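MHC class I protein (Ginglymostoma cirratum, PDB 6LUP) probably presents peptides at the cell surface for recognition by T cells, as MHC class I molecules generally do. Local coordinates at residues V27-V33 / P44-V49; L79-Q85 / W115-F120; I207-L211 / I236-T240. One frame throughout, in Å; residues are numbered along the deposited sequence.

Contact 1: residues V27-V33 / P44-V49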
loop_
_atom_site.group_PDB
_atom_site.type_symbol
_atom_site.label_atom_id
_atom_site.label_comp_id
_atom_site.label_asym_id
_atom_site.label_seq_id
_atom_site.Cartn_x
_atom_site.Cartn_y
_atom_site.Cartn_z
ATOM N N VAL A 27 -10.112 -3.999 2.412
ATOM C CA VAL A 27 -11.260 -3.265 2.918
ATOM C C VAL A 27 -10.688 -2.012 3.575
ATOM O O VAL A 27 -9.888 -2.107 4.509
ATOM C CB VAL A 27 -12.070 -4.082 3.940
ATOM C CG1 VAL A 27 -13.204 -3.240 4.497
ATOM C CG2 VAL A 27 -12.611 -5.357 3.302
ATOM N N ASP A 28 -11.079 -0.843 3.077
ATOM C CA ASP A 28 -10.475 0.420 3.506
ATOM C C ASP A 28 -8.955 0.318 3.364
ATOM O O ASP A 28 -8.460 -0.006 2.281
ATOM C CB ASP A 28 -10.891 0.784 4.942
ATOM C CG ASP A 28 -12.390 1.045 5.074
ATOM O OD1 ASP A 28 -12.964 1.709 4.180
ATOM O OD2 ASP A 28 -12.993 0.596 6.073
ATOM N N ASP A 29 -8.219 0.560 4.447
ATOM C CA ASP A 29 -6.758 0.474 4.417
ATOM C C ASP A 29 -6.210 -0.882 4.851
ATOM O O ASP A 29 -4.996 -1.069 4.918
ATOM C CB ASP A 29 -6.141 1.554 5.306
ATOM C CG ASP A 29 -6.035 2.892 4.619
ATOM O OD1 ASP A 29 -6.462 3.028 3.451
ATOM O OD2 ASP A 29 -5.512 3.819 5.265
ATOM N N GLN A 30 -7.091 -1.823 5.158
ATOM C CA GLN A 30 -6.659 -3.103 5.708
ATOM C C GLN A 30 -6.655 -4.207 4.651
ATOM O O GLN A 30 -7.692 -4.502 4.041
ATOM C CB GLN A 30 -7.546 -3.479 6.900
ATOM C CG GLN A 30 -7.358 -4.893 7.426
ATOM C CD GLN A 30 -8.218 -5.164 8.644
ATOM O OE1 GLN A 30 -8.058 -4.529 9.684
ATOM N NE2 GLN A 30 -9.133 -6.115 8.524
ATOM N N GLN A 31 -5.487 -4.811 4.431
ATOM C CA GLN A 31 -5.393 -5.954 3.533
ATOM C C GLN A 31 -6.050 -7.163 4.180
ATOM O O GLN A 31 -5.799 -7.455 5.349
ATOM C CB GLN A 31 -3.942 -6.278 3.188
ATOM C CG GLN A 31 -3.818 -7.111 1.923
ATOM C CD GLN A 31 -2.508 -7.865 1.824
ATOM O OE1 GLN A 31 -1.454 -7.349 2.177
ATOM N NE2 GLN A 31 -2.569 -9.095 1.321
ATOM N N PHE A 32 -6.891 -7.864 3.429
ATOM C CA PHE A 32 -7.619 -9.003 3.996
ATOM C C PHE A 32 -7.445 -10.310 3.226
ATOM O O PHE A 32 -7.622 -11.383 3.788
ATOM C CB PHE A 32 -9.100 -8.657 4.231
ATOM C CG PHE A 32 -9.946 -8.649 2.983
ATOM C CD1 PHE A 32 -9.821 -7.634 2.041
ATOM C CD2 PHE A 32 -10.902 -9.645 2.772
ATOM C CE1 PHE A 32 -10.605 -7.626 0.894
ATOM C CE2 PHE A 32 -11.697 -9.638 1.631
ATOM C CZ PHE A 32 -11.547 -8.628 0.689
ATOM N N VAL A 33 -7.097 -10.215 1.945
ATOM C CA VAL A 33 -6.834 -11.402 1.124
ATOM C C VAL A 33 -5.569 -11.240 0.277
ATOM O O VAL A 33 -5.085 -10.124 0.050
ATOM C CB VAL A 33 -8.037 -11.814 0.227
ATOM C CG1 VAL A 33 -9.179 -12.370 1.067
ATOM C CG2 VAL A 33 -8.517 -10.661 -0.653
ATOM N N PRO A 44 -6.586 -15.896 3.353
ATOM C CA PRO A 44 -6.859 -14.775 4.258
ATOM C C PRO A 44 -5.590 -14.132 4.792
ATOM O O PRO A 44 -4.603 -14.819 5.064
ATOM C CB PRO A 44 -7.634 -15.421 5.409
ATOM C CG PRO A 44 -7.267 -16.861 5.360
ATOM C CD PRO A 44 -7.016 -17.184 3.919
ATOM N N ARG A 45 -5.632 -12.812 4.917
ATOM C CA ARG A 45 -4.584 -12.040 5.566
ATOM C C ARG A 45 -5.160 -11.423 6.827
ATOM O O ARG A 45 -4.492 -10.648 7.524
ATOM C CB ARG A 45 -4.065 -10.938 4.640
ATOM C CG ARG A 45 -3.117 -11.425 3.558
ATOM C CD ARG A 45 -1.924 -12.152 4.151
ATOM N NE ARG A 45 -0.890 -12.400 3.152
ATOM C CZ ARG A 45 -0.122 -13.483 3.125
ATOM N NH1 ARG A 45 0.795 -13.620 2.180
ATOM N NH2 ARG A 45 -0.277 -14.437 4.035
ATOM N N GLN A 46 -6.417 -11.758 7.093
ATOM C CA GLN A 46 -7.115 -11.306 8.283
ATOM C C GLN A 46 -7.892 -12.449 8.896
ATOM O O GLN A 46 -8.412 -13.327 8.200
ATOM C CB GLN A 46 -8.078 -10.167 7.966
ATOM C CG GLN A 46 -7.405 -8.833 7.714
ATOM C CD GLN A 46 -6.650 -8.305 8.919
ATOM O OE1 GLN A 46 -7.077 -8.467 10.062
ATOM N NE2 GLN A 46 -5.526 -7.649 8.660
ATOM N N ARG A 47 -7.984 -12.413 10.216
ATOM C CA ARG A 47 -8.651 -13.454 10.954
ATOM C C ARG A 47 -10.166 -13.380 10.799
ATOM O O ARG A 47 -10.820 -14.408 10.640
ATOM C CB ARG A 47 -8.251 -13.383 12.420
ATOM C CG ARG A 47 -8.864 -14.483 13.255
ATOM C CD ARG A 47 -8.065 -14.710 14.510
ATOM N NE ARG A 47 -8.958 -15.077 15.598
ATOM C CZ ARG A 47 -9.514 -14.207 16.439
ATOM N NH1 ARG A 47 -9.262 -12.902 16.329
ATOM N NH2 ARG A 47 -10.320 -14.647 17.400
ATOM N N TRP A 48 -10.715 -12.168 10.836
ATOM C CA TRP A 48 -12.162 -11.992 10.723
ATOM C C TRP A 48 -12.735 -12.618 9.448
ATOM O O TRP A 48 -13.782 -13.271 9.492
ATOM C CB TRP A 48 -12.578 -10.521 10.876
ATOM C CG TRP A 48 -12.106 -9.593 9.792
ATOM C CD1 TRP A 48 -11.022 -8.773 9.839
ATOM C CD2 TRP A 48 -12.720 -9.374 8.511
ATOM N NE1 TRP A 48 -10.913 -8.064 8.671
ATOM C CE2 TRP A 48 -11.941 -8.412 7.836
ATOM C CE3 TRP A 48 -13.850 -9.898 7.869
ATOM C CZ2 TRP A 48 -12.249 -7.965 6.549
ATOM C CZ3 TRP A 48 -14.153 -9.456 6.587
ATOM C CH2 TRP A 48 -13.355 -8.495 5.944
ATOM N N VAL A 49 -12.031 -12.446 8.330
ATOM C CA VAL A 49 -12.464 -13.029 7.062
ATOM C C VAL A 49 -12.236 -14.544 7.050
ATOM O O VAL A 49 -13.013 -15.286 6.440
ATOM C CB VAL A 49 -11.820 -12.329 5.835
ATOM C CG1 VAL A 49 -10.342 -12.678 5.700
ATOM C CG2 VAL A 49 -12.575 -12.673 4.556
#

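Contact 2: residues L79-Q85 / W115-F120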
loop_
_atom_site.group_PDB
_atom_site.type_symbol
_atom_site.label_atom_id
_atom_site.label_comp_id
_atom_site.label_asym_id
_atom_site.label_seq_id
_atom_site.Cartn_x
_atom_site.Cartn_y
_atom_site.Cartn_z
ATOM N N LEU A 79 1.094 -6.875 -25.499
ATOM C CA LEU A 79 1.457 -5.461 -25.494
ATOM C C LEU A 79 2.903 -5.198 -25.916
ATOM O O LEU A 79 3.211 -4.127 -26.437
ATOM C CB LEU A 79 1.152 -4.821 -24.137
ATOM C CG LEU A 79 -0.333 -4.679 -23.782
ATOM C CD1 LEU A 79 -0.491 -4.070 -22.399
ATOM C CD2 LEU A 79 -1.096 -3.858 -24.811
ATOM N N SER A 80 3.779 -6.176 -25.691
ATOM C CA SER A 80 5.157 -6.102 -26.174
ATOM C C SER A 80 5.177 -6.062 -27.698
ATOM O O SER A 80 5.912 -5.274 -28.295
ATOM C CB SER A 80 5.978 -7.288 -25.669
ATOM O OG SER A 80 6.166 -7.214 -24.269
ATOM N N LYS A 81 4.352 -6.909 -28.312
ATOM C CA LYS A 81 4.203 -6.949 -29.761
ATOM C C LYS A 81 3.632 -5.633 -30.290
ATOM O O LYS A 81 4.077 -5.131 -31.324
ATOM C CB LYS A 81 3.312 -8.127 -30.171
ATOM C CG LYS A 81 3.311 -8.417 -31.665
ATOM C CD LYS A 81 2.514 -9.668 -32.001
ATOM C CE LYS A 81 2.486 -9.912 -33.503
ATOM N NZ LYS A 81 1.600 -11.054 -33.860
ATOM N N ARG A 82 2.660 -5.080 -29.568
ATOM C CA ARG A 82 2.002 -3.835 -29.960
ATOM C C ARG A 82 2.926 -2.622 -29.882
ATOM O O ARG A 82 2.805 -1.690 -30.678
ATOM C CB ARG A 82 0.766 -3.586 -29.100
ATOM C CG ARG A 82 -0.420 -4.477 -29.422
ATOM C CD ARG A 82 -1.671 -3.933 -28.762
ATOM N NE ARG A 82 -2.765 -4.897 -28.782
ATOM C CZ ARG A 82 -3.870 -4.791 -28.048
ATOM N NH1 ARG A 82 -4.042 -3.755 -27.233
ATOM N NH2 ARG A 82 -4.813 -5.723 -28.135
ATOM N N THR A 83 3.840 -2.640 -28.917
ATOM C CA THR A 83 4.773 -1.535 -28.713
ATOM C C THR A 83 6.151 -1.849 -29.297
ATOM O O THR A 83 7.118 -1.120 -29.056
ATOM C CB THR A 83 4.906 -1.186 -27.215
ATOM O OG1 THR A 83 5.131 -2.383 -26.465
ATOM C CG2 THR A 83 3.645 -0.514 -26.705
ATOM N N ASN A 84 6.224 -2.933 -30.071
ATOM C CA ASN A 84 7.474 -3.428 -30.665
ATOM C C ASN A 84 8.611 -3.579 -29.646
ATOM O O ASN A 84 9.781 -3.356 -29.964
ATOM C CB ASN A 84 7.897 -2.562 -31.865
ATOM C CG ASN A 84 6.978 -2.731 -33.066
ATOM O OD1 ASN A 84 6.777 -3.842 -33.562
ATOM N ND2 ASN A 84 6.423 -1.622 -33.544
ATOM N N GLN A 85 8.240 -3.849 -28.406
ATOM C CA GLN A 85 9.271 -4.181 -27.394
ATOM C C GLN A 85 9.525 -5.675 -27.561
ATOM O O GLN A 85 8.573 -6.390 -27.897
ATOM C CB GLN A 85 8.765 -3.870 -25.991
ATOM C CG GLN A 85 8.303 -2.437 -25.818
ATOM C CD GLN A 85 8.771 -1.882 -24.499
ATOM O OE1 GLN A 85 9.907 -2.079 -24.095
ATOM N NE2 GLN A 85 7.888 -1.174 -23.819
ATOM N N TRP A 115 0.035 -0.692 -18.198
ATOM C CA TRP A 115 1.125 -1.414 -18.828
ATOM C C TRP A 115 2.422 -0.691 -18.483
ATOM O O TRP A 115 2.535 0.524 -18.676
ATOM C CB TRP A 115 0.886 -1.470 -20.338
ATOM C CG TRP A 115 2.101 -1.696 -21.180
ATOM C CD1 TRP A 115 2.669 -0.807 -22.040
ATOM C CD2 TRP A 115 2.894 -2.890 -21.256
ATOM N NE1 TRP A 115 3.765 -1.365 -22.648
ATOM C CE2 TRP A 115 3.929 -2.643 -22.182
ATOM C CE3 TRP A 115 2.832 -4.143 -20.631
ATOM C CZ2 TRP A 115 4.894 -3.598 -22.503
ATOM C CZ3 TRP A 115 3.798 -5.097 -20.950
ATOM C CH2 TRP A 115 4.814 -4.814 -21.878
ATOM N N ASP A 116 3.385 -1.440 -17.951
ATOM C CA ASP A 116 4.650 -0.879 -17.463
ATOM C C ASP A 116 4.436 0.386 -16.629
ATOM O O ASP A 116 5.074 1.412 -16.859
ATOM C CB ASP A 116 5.626 -0.621 -18.623
ATOM C CG ASP A 116 6.333 -1.886 -19.094
ATOM O OD1 ASP A 116 6.189 -2.942 -18.446
ATOM O OD2 ASP A 116 7.042 -1.823 -20.117
ATOM N N SER A 117 3.522 0.292 -15.668
ATOM C CA SER A 117 3.218 1.373 -14.721
ATOM C C SER A 117 2.767 2.702 -15.349
ATOM O O SER A 117 2.898 3.761 -14.732
ATOM C CB SER A 117 4.380 1.586 -13.737
ATOM O OG SER A 117 4.589 0.431 -12.942
ATOM N N THR A 118 2.230 2.636 -16.567
ATOM C CA THR A 118 1.609 3.798 -17.211
ATOM C C THR A 118 0.174 3.476 -17.636
ATOM O O THR A 118 -0.129 2.339 -18.008
ATOM C CB THR A 118 2.403 4.287 -18.445
ATOM O OG1 THR A 118 2.508 3.229 -19.403
ATOM C CG2 THR A 118 3.799 4.758 -18.053
ATOM N N ASP A 119 -0.696 4.486 -17.578
ATOM C CA ASP A 119 -2.100 4.342 -17.968
ATOM C C ASP A 119 -2.246 3.578 -19.272
ATOM O O ASP A 119 -1.639 3.929 -20.281
ATOM C CB ASP A 119 -2.768 5.712 -18.100
ATOM C CG ASP A 119 -3.115 6.330 -16.760
ATOM O OD1 ASP A 119 -2.611 5.862 -15.715
ATOM O OD2 ASP A 119 -3.900 7.296 -16.753
ATOM N N PHE A 120 -3.037 2.516 -19.240
ATOM C CA PHE A 120 -3.294 1.744 -20.440
ATOM C C PHE A 120 -4.739 1.920 -20.885
ATOM O O PHE A 120 -4.996 2.415 -21.981
ATOM C CB PHE A 120 -2.943 0.270 -20.225
ATOM C CG PHE A 120 -3.387 -0.629 -21.342
ATOM C CD1 PHE A 120 -2.947 -0.419 -22.648
ATOM C CD2 PHE A 120 -4.239 -1.700 -21.086
ATOM C CE1 PHE A 120 -3.358 -1.249 -23.677
ATOM C CE2 PHE A 120 -4.652 -2.535 -22.112
ATOM C CZ PHE A 120 -4.212 -2.309 -23.409
#

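Contact 3: residues I207-L211 / I236-T240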
loop_
_atom_site.group_PDB
_atom_site.type_symbol
_atom_site.label_atom_id
_atom_site.label_comp_id
_atom_site.label_asym_id
_atom_site.label_seq_id
_atom_site.Cartn_x
_atom_site.Cartn_y
_atom_site.Cartn_z
ATOM N N ILE A 207 -3.747 11.035 8.066
ATOM C CA ILE A 207 -3.470 11.771 9.304
ATOM C C ILE A 207 -2.997 13.215 9.075
ATOM O O ILE A 207 -2.323 13.516 8.086
ATOM C CB ILE A 207 -2.459 11.001 10.200
ATOM C CG1 ILE A 207 -2.457 11.548 11.632
ATOM C CG2 ILE A 207 -1.065 10.989 9.579
ATOM C CD1 ILE A 207 -1.736 10.668 12.632
ATOM N N GLU A 208 -3.367 14.097 10.001
ATOM C CA GLU A 208 -2.888 15.476 10.016
ATOM C C GLU A 208 -2.071 15.698 11.280
ATOM O O GLU A 208 -2.548 15.441 12.385
ATOM C CB GLU A 208 -4.057 16.468 9.977
ATOM C CG GLU A 208 -4.941 16.378 8.740
ATOM C CD GLU A 208 -4.309 17.028 7.523
ATOM O OE1 GLU A 208 -3.949 16.297 6.571
ATOM O OE2 GLU A 208 -4.165 18.271 7.522
ATOM N N VAL A 209 -0.835 16.159 11.114
ATOM C CA VAL A 209 0.031 16.457 12.254
ATOM C C VAL A 209 0.825 17.746 12.013
ATOM O O VAL A 209 1.628 17.839 11.084
ATOM C CB VAL A 209 0.930 15.254 12.639
ATOM C CG1 VAL A 209 1.447 14.535 11.399
ATOM C CG2 VAL A 209 2.076 15.682 13.551
ATOM N N ASN A 210 0.571 18.743 12.851
ATOM C CA ASN A 210 1.160 20.061 12.674
ATOM C C ASN A 210 1.808 20.559 13.954
ATOM O O ASN A 210 1.327 20.279 15.054
ATOM C CB ASN A 210 0.100 21.054 12.191
ATOM C CG ASN A 210 -0.474 20.684 10.833
ATOM O OD1 ASN A 210 0.178 20.859 9.805
ATOM N ND2 ASN A 210 -1.701 20.181 10.825
ATOM N N LEU A 211 2.901 21.299 13.797
ATOM C CA LEU A 211 3.659 21.823 14.929
ATOM C C LEU A 211 3.416 23.308 15.141
ATOM O O LEU A 211 3.240 24.064 14.184
ATOM C CB LEU A 211 5.151 21.545 14.747
ATOM C CG LEU A 211 5.662 20.190 15.248
ATOM C CD1 LEU A 211 5.118 19.018 14.441
ATOM C CD2 LEU A 211 7.181 20.184 15.228
ATOM N N ILE A 236 4.243 8.232 11.652
ATOM C CA ILE A 236 4.761 9.441 11.018
ATOM C C ILE A 236 5.601 10.248 12.005
ATOM O O ILE A 236 5.286 10.319 13.198
ATOM C CB ILE A 236 3.631 10.310 10.403
ATOM C CG1 ILE A 236 4.222 11.509 9.646
ATOM C CG2 ILE A 236 2.607 10.722 11.458
ATOM C CD1 ILE A 236 3.240 12.229 8.743
ATOM N N HIS A 237 6.683 10.830 11.494
ATOM C CA HIS A 237 7.543 11.709 12.273
ATOM C C HIS A 237 7.523 13.090 11.642
ATOM O O HIS A 237 7.852 13.237 10.464
ATOM C CB HIS A 237 8.982 11.185 12.294
ATOM C CG HIS A 237 9.152 9.886 13.019
ATOM N ND1 HIS A 237 9.977 9.751 14.116
ATOM C CD2 HIS A 237 8.616 8.662 12.801
ATOM C CE1 HIS A 237 9.941 8.501 14.541
ATOM N NE2 HIS A 237 9.120 7.820 13.763
ATOM N N ARG A 238 7.110 14.092 12.413
ATOM C CA ARG A 238 7.304 15.482 12.010
ATOM C C ARG A 238 8.198 16.211 13.007
ATOM O O ARG A 238 7.895 16.279 14.200
ATOM C CB ARG A 238 5.982 16.230 11.821
ATOM C CG ARG A 238 6.176 17.548 11.086
ATOM C CD ARG A 238 4.889 18.327 10.878
ATOM N NE ARG A 238 4.004 17.710 9.894
ATOM C CZ ARG A 238 4.178 17.754 8.573
ATOM N NH1 ARG A 238 5.221 18.378 8.046
ATOM N NH2 ARG A 238 3.301 17.163 7.776
ATOM N N SER A 239 9.301 16.752 12.500
ATOM C CA SER A 239 10.291 17.419 13.339
ATOM C C SER A 239 10.685 18.793 12.806
ATOM O O SER A 239 10.700 19.032 11.593
ATOM C CB SER A 239 11.537 16.546 13.495
ATOM O OG SER A 239 12.085 16.225 12.230
ATOM N N THR A 240 11.006 19.688 13.734
ATOM C CA THR A 240 11.459 21.027 13.395
ATOM C C THR A 240 12.766 21.352 14.114
ATOM O O THR A 240 13.155 20.653 15.056
ATOM C CB THR A 240 10.385 22.092 13.717
ATOM O OG1 THR A 240 10.722 23.320 13.061
ATOM C CG2 THR A 240 10.254 22.327 15.228
HETATM O O HOH W 1 0.620 15.510 8.224
#

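Contact 1: residues V27-V33 / P44-V49
The carbonyl oxygen of F32 takes the shortest sound bond across this contact: R45 N donates to F32 O at 2.7 Å, almost straight (172° at the hydrogen). The same oxygen also receives a CA-H...O contact from P44 and has the CG1 methyl of V49 packed against it. One residue back, Q46 NE2 reaches Q31 O at 3.3 Å in a weak bond; a bend in the Q46 chain folds its amide back over strand 30-36. There it lies stacked on the amide group of Q30, the two planes 20° apart.

Q31 and R45 run side by side in the same direction, Q31 NE2 lying 3.3 Å from R45 CG. That amide nitrogen donates to V33 O at 3.0 Å and to an acidic side chain of another protein chain; outside the two segments, R45 NE has its own acidic partner on the chain of another protein. V33 and P44 form a non-hydrogen-bonded antiparallel pair that adds strand 43-44 to strand 30-36 as an outermost strand of the MHC platform sheet; Q46, the N-cap, then leads into helix 47-52. F32 and V33 both face G25 in a classic beta bulge.

The F32 ring sits between V33 CG2, over the centre of one face, and V27 CG2, nearer the rim of the other. V49 CG2 meets its edge, 3.9 Å from F32 CD2. The indole of W48 is nearly parallel to that ring (14°) but slid so far that the two barely overlap, with centroids 5.9 Å apart. W48 CZ2 instead packs on F32 CB at 4.0 Å, and V27 CG2 touches the indole at its edge.

Contact 2: residues L79-Q85 / W115-F120
L79 opens the contact by lying across the indole of W115. Its CB stands 3.9 Å from the centroid of the W115 six-membered ring and only 10° off the normal, a CH-pi contact squarely over the face. Beyond CB the leucine forks: L79 CD1 rests on W115 CB at 3.6 Å and also sits over the face of the F120 ring, while L79 CD2 presses on F120 CE1 at 3.6 Å. Both L79 and F120 also touch an apolar side chain of the bound peptide, so L79 on the helical wall and F120 on the sheet floor line the peptide groove near the C-terminal end of helix 55-82.

S80 follows with OG 3.6 Å from W115 CH2; its hydroxyl is hydrogen-bonded to I76 O of the same helix. R82 runs extended from CG to NE and brings R82 NH1 to the edge of the F120 ring, 4.1 Å from F120 CZ. NH1 is held by T140 OG1 and W136 O, which ties this helix to helix 135-146, and NH2 makes a long, weak ion pair with the peptide backbone.

At T83 the helix ends. With chi1 at 49°, T83 OG1 swings back and donates to L79 O at 2.6 Å; T83 N reaches that oxygen from the opposite face of the carbonyl plane, and CG2 is left against W115 near NE1. Beyond the helix end, Q85 brings NE2 within 4.1 Å of W115 CZ2, its amide nearly perpendicular to the indole. On the far face of that indole lies D116 CG; the D116 carboxylate is hydrogen-bonded through OD2 to H90 ND1 and through OD1 to T91 N.

No hydrogen bond crosses between the two segments. Apolar and CH-pi packing therefore joins helix to sheet here, while the polar groups at its margin are largely engaged elsewhere.

Contact 3: residues I207-L211 / I236-T240
Strands 208-211 and 236-240 run in nearly the same direction, 16° apart with axes 7.9 Å from each other at closest approach, too far for backbone pairing, and V209 stands opposite R238 in the register.

Side chains therefore fill the gap. At one end I207 CG2 and I236 CG2 meet at 4.1 Å, and V209 CG1 slides past I236 CD1 at 3.9 Å. At the other end L211 splits its methyls between two partners: L211 CD1 lies on the aliphatic stem of R238, 3.6 Å from R238 CD, and L211 CD2 packs on T240 CG2 at 3.7 Å.

Between these patches R238 crosses with its charged end. CG is trans to the backbone N and the chain stays straight to CD, then bends at chi3 (-71°), which brings R238 NE within 2.7 Å of V209 O. The bond is short but clearly bent, 131° at the hydrogen, and NE is somewhat tilted from the carbonyl plane. A water bridges the same two residues, accepting from R238 NH2 at 3.2 Å and, weakly, from V209 N. Since E208 and N210 make the backbone bonds to strand 250-255, the arginine and its water engage the V209 peptide groups on the other side of strand 208-213.

V209 also touches C252, which is disulfide-bonded to C197, so the V209 part of the contact lies beside the disulfide that links the two sheets. Two sheets packed face to face around such a disulfide are the hallmark of the immunoglobulin fold, here a C1-set domain.

From the N terminus the three contacts come in series, none nesting with or crossing another. Contact 1 closes a short loop of ten residues, joining strand 30-36 to the turn that leads into helix 47-52, at the edge of the platform sheet. The chain then runs along helix 55-82 to contact 2, which closes a 29-residue excursion and seats the end of that helix on the opposite half of the same sheet, about 32 Å away between centres. Contact 3 belongs to the immunoglobulin domain, where 24 intervening residues carry the chain from one sheet to the other. Its nearest atoms are about 8 Å from contact 1 but about 24 Å from contact 2.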